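Local coordinates for malonyl CoA-acyl carrier protein transacylase (Burkholderia pseudomallei, PDB 3G87) that probably transfers the malonyl group of malonyl-CoA to holo-acyl carrier protein, releasing coenzyme A, at residues G148-A153 with I165-E171; H196-R201 with Q244-V249. One frame throughout, in Å; residues are numbered along the deposited sequence.

Overall arrangement
The segments of interaction 1 both precede those of interaction 2 along the chain. The centres of the two contacts lie about 13 Å apart. Interaction 1 sits on the antiparallel sheet, at its outermost strand 153-159 and the neighbouring strand 162-168. Interaction 2 is nearer the middle of the chain, where two loops meet around H196. They touch directly. D151 OD1 and K198 NZ form a salt bridge at 2.5 Å, and the F199 ring packs on P168. S197 also packs on S166. The small antiparallel-sheet subdomain is thus joined to the loop that carries the histidine of the probable active site.

Interaction 1. Residues G148-A153 with I165-E171; sequences GLVDTA and ISGPAHE
I165 sets its CA-H against the carbonyl of A153, with CA 3.2 Å from A153 O. Its CG1 stands between the backbone N and the carbonyl carbon (chi1 51°). CB is left facing T152 CG2. S166 makes the two sheet bonds. S166 N donates to A153 O at 3.1 Å, and A153 N returns a bond to S166 O at 3.0 Å. S166 O also meets the CA-H of T152. The side chain of S166 turns elsewhere, and its OG bonds to F195 O. G167 has no side chain, and its CA lies against the backbone of D151, 3.6 Å from D151 O. P168 packs ring atoms CD and CG on D151 CB, CD at 3.7 Å. P168 is also the N-cap residue of helix 169-175. E171 reaches back from the first turn of that helix. Its chain is extended beyond CG (chi2 -165°), and CB and CG pass L149 CD2. OE1 is gripped twice. D151 N donates to the syn lone pair of E171 OE1 at 3.1 Å. T152 OG1 donates to the anti lone pair of E171 OE1 at 2.7 Å. The two bonds hold the carboxylate against the type I turn L149-T152. D151 OD2 lies 4.4 Å from E171 OE2, a like-charge approach probably eased by the salt bridge of D151 to K198. The Schellman motif at G148 ends helix 137-146 just before this turn. The arrangement belongs to the ferredoxin-like small subdomain of the acyltransferase fold, a beta-alpha-beta-beta-alpha-beta unit: the glutamate at the start of its second helix holds the turn that leads into its edge strand.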
ATOM      1  N   GLY A 148      -0.060 -12.877  25.938  1.00 25.36           N
ATOM      2  CA  GLY A 148       0.175 -14.113  25.133  1.00 26.50           C
ATOM      3  C   GLY A 148      -0.249 -14.087  23.652  1.00 26.93           C
ATOM      4  O   GLY A 148      -0.464 -15.150  23.022  1.00 26.47           O
ATOM      5  N   LEU A 149      -0.312 -12.911  23.065  1.00 26.31           N
ATOM      6  CA  LEU A 149      -0.501 -12.784  21.647  1.00 24.79           C
ATOM      7  C   LEU A 149       0.822 -12.907  20.889  1.00 24.54           C
ATOM      8  O   LEU A 149       1.341 -11.964  20.372  1.00 24.13           O
ATOM      9  CB  LEU A 149      -1.217 -11.501  21.340  1.00 23.82           C
ATOM     10  CG  LEU A 149      -2.464 -11.296  22.163  1.00 24.10           C
ATOM     11  CD1 LEU A 149      -3.202 -10.099  21.772  1.00 23.42           C
ATOM     12  CD2 LEU A 149      -3.358 -12.468  22.144  1.00 22.36           C
ATOM     13  N   VAL A 150       1.321 -14.116  20.847  1.00 24.32           N
ATOM     14  CA  VAL A 150       2.674 -14.416  20.450  1.00 24.44           C
ATOM     15  C   VAL A 150       2.962 -14.319  18.961  1.00 25.37           C
ATOM     16  O   VAL A 150       4.054 -14.079  18.587  1.00 26.31           O
ATOM     17  CB  VAL A 150       3.137 -15.784  20.997  1.00 24.81           C
ATOM     18  CG1 VAL A 150       3.073 -15.768  22.457  1.00 25.67           C
ATOM     19  CG2 VAL A 150       2.305 -16.905  20.439  1.00 21.93           C
ATOM     20  N   ASP A 151       1.963 -14.491  18.137  1.00 25.54           N
ATOM     21  CA  ASP A 151       2.133 -14.489  16.718  1.00 25.45           C
ATOM     22  C   ASP A 151       1.588 -13.244  16.077  1.00 24.44           C
ATOM     23  O   ASP A 151       1.403 -13.193  14.922  1.00 24.32           O
ATOM     24  CB  ASP A 151       1.468 -15.717  16.149  1.00 26.42           C
ATOM     25  CG  ASP A 151       2.206 -16.967  16.478  1.00 28.35           C
ATOM     26  OD1 ASP A 151       3.399 -16.933  16.432  1.00 31.90           O
ATOM     27  OD2 ASP A 151       1.598 -17.981  16.773  1.00 29.94           O
ATOM     28  N   THR A 152       1.370 -12.234  16.874  1.00 22.60           N
ATOM     29  CA  THR A 152       0.836 -10.991  16.435  1.00 21.88           C
ATOM     30  C   THR A 152       1.907  -9.936  16.496  1.00 21.40           C
ATOM     31  O   THR A 152       2.558  -9.830  17.475  1.00 21.45           O
ATOM     32  CB  THR A 152      -0.368 -10.596  17.286  1.00 21.15           C
ATOM     33  OG1 THR A 152      -1.344 -11.589  17.174  1.00 23.32           O
ATOM     34  CG2 THR A 152      -0.963  -9.318  16.852  1.00 20.68           C
ATOM     35  N   ALA A 153       2.065  -9.169  15.426  1.00 20.21           N
ATOM     36  CA  ALA A 153       3.057  -8.084  15.362  1.00 18.18           C
ATOM     37  C   ALA A 153       2.579  -6.821  14.621  1.00 18.11           C
ATOM     38  O   ALA A 153       1.488  -6.787  14.044  1.00 18.29           O
ATOM     39  CB  ALA A 153       4.355  -8.644  14.695  1.00 17.59           C
ATOM     40  N   ILE A 165      -1.833  -4.073  13.265  1.00 21.23           N
ATOM     41  CA  ILE A 165      -1.357  -5.341  13.689  1.00 20.49           C
ATOM     42  C   ILE A 165      -1.935  -6.419  12.855  1.00 21.12           C
ATOM     43  O   ILE A 165      -2.953  -6.272  12.273  1.00 20.96           O
ATOM     44  CB  ILE A 165      -1.727  -5.651  15.154  1.00 21.31           C
ATOM     45  CG1 ILE A 165      -3.195  -5.443  15.383  1.00 20.51           C
ATOM     46  CG2 ILE A 165      -0.903  -4.854  16.123  1.00 18.69           C
ATOM     47  CD1 ILE A 165      -3.592  -5.631  16.742  1.00 23.35           C
ATOM     48  N   SER A 166      -1.222  -7.512  12.795  1.00 20.64           N
ATOM     49  CA  SER A 166      -1.710  -8.700  12.206  1.00 22.00           C
ATOM     50  C   SER A 166      -1.181  -9.907  12.888  1.00 21.71           C
ATOM     51  O   SER A 166      -0.169  -9.874  13.495  1.00 21.79           O
ATOM     52  CB  SER A 166      -1.540  -8.723  10.670  1.00 21.91           C
ATOM     53  OG  SER A 166      -0.245  -8.704  10.294  1.00 25.46           O
ATOM     54  N   GLY A 167      -1.952 -10.966  12.782  1.00 22.89           N
ATOM     55  CA  GLY A 167      -1.683 -12.253  13.360  1.00 22.98           C
ATOM     56  C   GLY A 167      -2.800 -13.218  13.144  1.00 24.45           C
ATOM     57  O   GLY A 167      -3.657 -12.966  12.361  1.00 24.32           O
ATOM     58  N   PRO A 168      -2.800 -14.334  13.852  1.00 24.29           N
ATOM     59  CA  PRO A 168      -3.933 -15.250  13.766  1.00 24.60           C
ATOM     60  C   PRO A 168      -5.231 -14.602  14.183  1.00 25.07           C
ATOM     61  O   PRO A 168      -5.246 -13.812  15.082  1.00 25.62           O
ATOM     62  CB  PRO A 168      -3.558 -16.368  14.709  1.00 24.54           C
ATOM     63  CG  PRO A 168      -2.194 -16.225  14.930  1.00 25.33           C
ATOM     64  CD  PRO A 168      -1.826 -14.815  14.812  1.00 24.34           C
ATOM     65  N   ALA A 169      -6.285 -14.934  13.492  1.00 24.41           N
ATOM     66  CA  ALA A 169      -7.605 -14.358  13.688  1.00 24.73           C
ATOM     67  C   ALA A 169      -8.056 -14.270  15.144  1.00 25.05           C
ATOM     68  O   ALA A 169      -8.569 -13.238  15.592  1.00 25.74           O
ATOM     69  CB  ALA A 169      -8.640 -15.148  12.836  1.00 24.06           C
ATOM     70  N   HIS A 170      -7.865 -15.346  15.896  1.00 26.25           N
ATOM     71  CA  HIS A 170      -8.295 -15.364  17.301  1.00 26.29           C
ATOM     72  C   HIS A 170      -7.513 -14.388  18.190  1.00 25.54           C
ATOM     73  O   HIS A 170      -8.103 -13.758  19.091  1.00 25.70           O
ATOM     74  CB  HIS A 170      -8.301 -16.797  17.829  1.00 27.24           C
ATOM     75  CG  HIS A 170      -6.940 -17.395  18.010  1.00 29.86           C
ATOM     76  ND1 HIS A 170      -6.256 -17.335  19.212  1.00 33.21           N
ATOM     77  CD2 HIS A 170      -6.157 -18.115  17.164  1.00 32.49           C
ATOM     78  CE1 HIS A 170      -5.094 -17.959  19.085  1.00 33.81           C
ATOM     79  NE2 HIS A 170      -5.006 -18.436  17.850  1.00 31.46           N
ATOM     80  N   GLU A 171      -6.233 -14.186  17.869  1.00 25.21           N
ATOM     81  CA  GLU A 171      -5.358 -13.263  18.599  1.00 24.37           C
ATOM     82  C   GLU A 171      -5.788 -11.891  18.275  1.00 24.40           C
ATOM     83  O   GLU A 171      -5.992 -11.038  19.168  1.00 25.53           O
ATOM     84  CB  GLU A 171      -3.899 -13.466  18.244  1.00 24.89           C
ATOM     85  CG  GLU A 171      -3.324 -14.758  18.851  1.00 25.73           C
ATOM     86  CD  GLU A 171      -1.779 -14.866  18.848  1.00 28.54           C
ATOM     87  OE1 GLU A 171      -1.057 -13.950  18.377  1.00 28.74           O
ATOM     88  OE2 GLU A 171      -1.267 -15.909  19.330  1.00 27.90           O
TER

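Interaction 2. Residues H196-R201 with Q244-V249; sequences HSKFMR and QIASPV
H196 points its ND1 at two backbone carbonyls of the facing loop. H196 ND1 gives weak bonds to Q244 O at 2.9 Å and S247 O at 3.0 Å. Their N-H...O angles are 125° and 134°. The Q244 oxygen lies in the ring plane, at the edge. H196 CG lies anti to its own carbonyl carbon (chi1 -70°), which turns ND1 to the loop. V249 covers one face of the imidazole. Its CG2 sits 3.5 Å from the centroid of the H196 ring, almost on the normal, as a CH-pi contact. Water 1 lies over the centre of the opposite face. It donates to I245 O at 2.9 Å and accepts a weak bond from H196 N. The CA-H of H196 also meets I245 O. Further out, M200 CB packs on I245 CG2 at 3.7 Å. A246 CB lies over a face of the R201 guanidinium, 4.1 Å from NH1. S197 OG, itself hydrogen-bonded to A194 O, accepts from F199 N in an ST turn at the start of the 3-10 segment 198-200. Outside the segments, Q244 NE2 bonds to S92 O and V249 has backbone bonds to strand 153-159. The far side of the ring reaches S92, where H196 NE2 and S92 OG are hydrogen-bonded. S92 lies in a GxSxG pattern that fits a nucleophile elbow. The arrangement is consistent with the Ser-His dyad of malonyl-CoA:ACP transacylases, in which main-chain carbonyls orient the histidine through ND1.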
ATOM      1  N   HIS A 196       1.501  -8.750   5.821  1.00 22.77           N
ATOM      2  CA  HIS A 196       2.716  -8.073   6.220  1.00 22.48           C
ATOM      3  C   HIS A 196       3.227  -8.594   7.541  1.00 23.60           C
ATOM      4  O   HIS A 196       3.566  -7.832   8.402  1.00 22.78           O
ATOM      5  CB  HIS A 196       2.531  -6.540   6.201  1.00 22.41           C
ATOM      6  CG  HIS A 196       2.400  -5.974   4.821  1.00 21.67           C
ATOM      7  ND1 HIS A 196       3.439  -5.920   3.938  1.00 20.75           N
ATOM      8  CD2 HIS A 196       1.335  -5.497   4.158  1.00 20.27           C
ATOM      9  CE1 HIS A 196       3.034  -5.423   2.797  1.00 20.90           C
ATOM     10  NE2 HIS A 196       1.757  -5.171   2.903  1.00 23.15           N
ATOM     11  N   SER A 197       3.208  -9.918   7.666  1.00 23.24           N
ATOM     12  CA  SER A 197       3.703 -10.669   8.827  1.00 23.88           C
ATOM     13  C   SER A 197       4.322 -11.968   8.295  1.00 23.83           C
ATOM     14  O   SER A 197       4.320 -12.218   7.087  1.00 22.48           O
ATOM     15  CB  SER A 197       2.570 -11.030   9.803  1.00 23.24           C
ATOM     16  OG  SER A 197       1.809 -12.161   9.327  1.00 24.13           O
ATOM     17  N   LYS A 198       4.828 -12.782   9.212  1.00 24.88           N
ATOM     18  CA  LYS A 198       5.452 -14.079   8.883  1.00 26.34           C
ATOM     19  C   LYS A 198       4.510 -15.095   8.231  1.00 25.88           C
ATOM     20  O   LYS A 198       4.982 -16.058   7.664  1.00 26.74           O
ATOM     21  CB  LYS A 198       6.027 -14.731  10.144  1.00 27.13           C
ATOM     22  CG  LYS A 198       4.972 -15.039  11.248  1.00 28.69           C
ATOM     23  CD  LYS A 198       5.631 -15.762  12.455  1.00 34.43           C
ATOM     24  CE  LYS A 198       4.730 -15.618  13.697  1.00 37.58           C
ATOM     25  NZ  LYS A 198       5.286 -16.307  14.919  1.00 40.46           N
ATOM     26  N   PHE A 199       3.200 -14.907   8.362  1.00 25.60           N
ATOM     27  CA  PHE A 199       2.248 -15.808   7.717  1.00 26.64           C
ATOM     28  C   PHE A 199       2.259 -15.682   6.190  1.00 27.09           C
ATOM     29  O   PHE A 199       1.865 -16.608   5.490  1.00 28.29           O
ATOM     30  CB  PHE A 199       0.844 -15.751   8.379  1.00 25.99           C
ATOM     31  CG  PHE A 199       0.883 -16.127   9.857  1.00 27.87           C
ATOM     32  CD1 PHE A 199       0.946 -17.469  10.250  1.00 28.65           C
ATOM     33  CD2 PHE A 199       0.981 -15.142  10.851  1.00 28.46           C
ATOM     34  CE1 PHE A 199       1.042 -17.841  11.606  1.00 26.61           C
ATOM     35  CE2 PHE A 199       1.066 -15.500  12.199  1.00 28.70           C
ATOM     36  CZ  PHE A 199       1.085 -16.862  12.573  1.00 28.65           C
ATOM     37  N   MET A 200       2.753 -14.574   5.678  1.00 27.05           N
ATOM     38  CA  MET A 200       2.841 -14.281   4.277  1.00 25.88           C
ATOM     39  C   MET A 200       4.076 -14.800   3.599  1.00 24.76           C
ATOM     40  O   MET A 200       4.231 -14.653   2.432  1.00 25.25           O
ATOM     41  CB  MET A 200       2.710 -12.788   4.050  1.00 25.29           C
ATOM     42  CG  MET A 200       1.339 -12.269   4.235  1.00 27.44           C
ATOM     43  SD  MET A 200      -0.006 -13.144   3.463  1.00 33.16           S
ATOM     44  CE  MET A 200      -0.645 -13.757   4.882  1.00 26.77           C
ATOM     45  N   ARG A 201       4.939 -15.419   4.356  1.00 23.18           N
ATOM     46  CA  ARG A 201       6.123 -15.998   3.801  1.00 23.15           C
ATOM     47  C   ARG A 201       5.925 -16.905   2.577  1.00 21.05           C
ATOM     48  O   ARG A 201       6.638 -16.792   1.669  1.00 20.42           O
ATOM     49  CB  ARG A 201       6.919 -16.703   4.852  1.00 23.19           C
ATOM     50  CG  ARG A 201       8.016 -15.899   5.263  1.00 31.93           C
ATOM     51  CD  ARG A 201       8.683 -16.422   6.475  1.00 41.96           C
ATOM     52  NE  ARG A 201       8.647 -15.522   7.592  1.00 52.21           N
ATOM     53  CZ  ARG A 201       9.199 -14.313   7.623  1.00 58.30           C
ATOM     54  NH1 ARG A 201       9.842 -13.847   6.558  1.00 59.71           N
ATOM     55  NH2 ARG A 201       9.113 -13.569   8.723  1.00 57.44           N
ATOM     56  N   GLN A 244       8.737  -7.069   0.546  1.00 30.80           N
ATOM     57  CA  GLN A 244       7.631  -6.217   0.960  1.00 29.45           C
ATOM     58  C   GLN A 244       6.460  -6.965   1.616  1.00 28.43           C
ATOM     59  O   GLN A 244       5.947  -6.550   2.595  1.00 27.31           O
ATOM     60  CB  GLN A 244       7.169  -5.401  -0.257  1.00 29.10           C
ATOM     61  CG  GLN A 244       6.445  -4.149   0.005  1.00 29.87           C
ATOM     62  CD  GLN A 244       5.104  -4.106  -0.668  1.00 30.12           C
ATOM     63  OE1 GLN A 244       4.387  -5.035  -0.635  1.00 31.51           O
ATOM     64  NE2 GLN A 244       4.788  -3.033  -1.272  1.00 30.57           N
ATOM     65  N   ILE A 245       6.096  -8.101   1.044  1.00 26.18           N
ATOM     66  CA  ILE A 245       4.956  -8.897   1.421  1.00 24.06           C
ATOM     67  C   ILE A 245       4.935  -9.447   2.839  1.00 23.61           C
ATOM     68  O   ILE A 245       3.924  -9.474   3.449  1.00 21.97           O
ATOM     69  CB  ILE A 245       4.752 -10.048   0.387  1.00 23.83           C
ATOM     70  CG1 ILE A 245       4.029  -9.565  -0.833  1.00 23.28           C
ATOM     71  CG2 ILE A 245       4.039 -11.194   0.961  1.00 21.51           C
ATOM     72  CD1 ILE A 245       4.335 -10.319  -2.009  1.00 26.49           C
ATOM     73  N   ALA A 246       6.064  -9.901   3.337  1.00 23.58           N
ATOM     74  CA  ALA A 246       6.116 -10.431   4.671  1.00 23.84           C
ATOM     75  C   ALA A 246       6.701  -9.491   5.736  1.00 24.23           C
ATOM     76  O   ALA A 246       6.873  -9.872   6.852  1.00 23.88           O
ATOM     77  CB  ALA A 246       6.809 -11.752   4.680  1.00 23.82           C
ATOM     78  N   SER A 247       6.964  -8.258   5.349  1.00 23.82           N
ATOM     79  CA  SER A 247       7.615  -7.279   6.175  1.00 22.91           C
ATOM     80  C   SER A 247       6.651  -6.186   6.565  1.00 22.00           C
ATOM     81  O   SER A 247       5.750  -5.945   5.870  1.00 22.61           O
ATOM     82  CB  SER A 247       8.766  -6.684   5.407  1.00 23.61           C
ATOM     83  OG  SER A 247       9.875  -7.496   5.476  1.00 26.87           O
ATOM     84  N   PRO A 248       6.856  -5.500   7.669  1.00 20.48           N
ATOM     85  CA  PRO A 248       5.959  -4.353   7.953  1.00 18.82           C
ATOM     86  C   PRO A 248       6.124  -3.186   6.989  1.00 17.53           C
ATOM     87  O   PRO A 248       7.195  -2.952   6.418  1.00 19.14           O
ATOM     88  CB  PRO A 248       6.305  -3.939   9.399  1.00 18.01           C
ATOM     89  CG  PRO A 248       7.508  -4.730   9.772  1.00 20.30           C
ATOM     90  CD  PRO A 248       7.699  -5.885   8.819  1.00 19.84           C
ATOM     91  N   VAL A 249       5.053  -2.475   6.792  1.00 16.36           N
ATOM     92  CA  VAL A 249       5.047  -1.374   5.868  1.00 16.78           C
ATOM     93  C   VAL A 249       5.499  -0.190   6.673  1.00 17.57           C
ATOM     94  O   VAL A 249       4.846   0.201   7.678  1.00 18.25           O
ATOM     95  CB  VAL A 249       3.642  -1.105   5.332  1.00 15.88           C
ATOM     96  CG1 VAL A 249       3.584   0.237   4.605  1.00 19.39           C
ATOM     97  CG2 VAL A 249       3.190  -2.234   4.412  1.00 15.07           C
TER
HETATM   98  O   HOH W   1       1.232  -8.752   2.516  1.00 24.64           O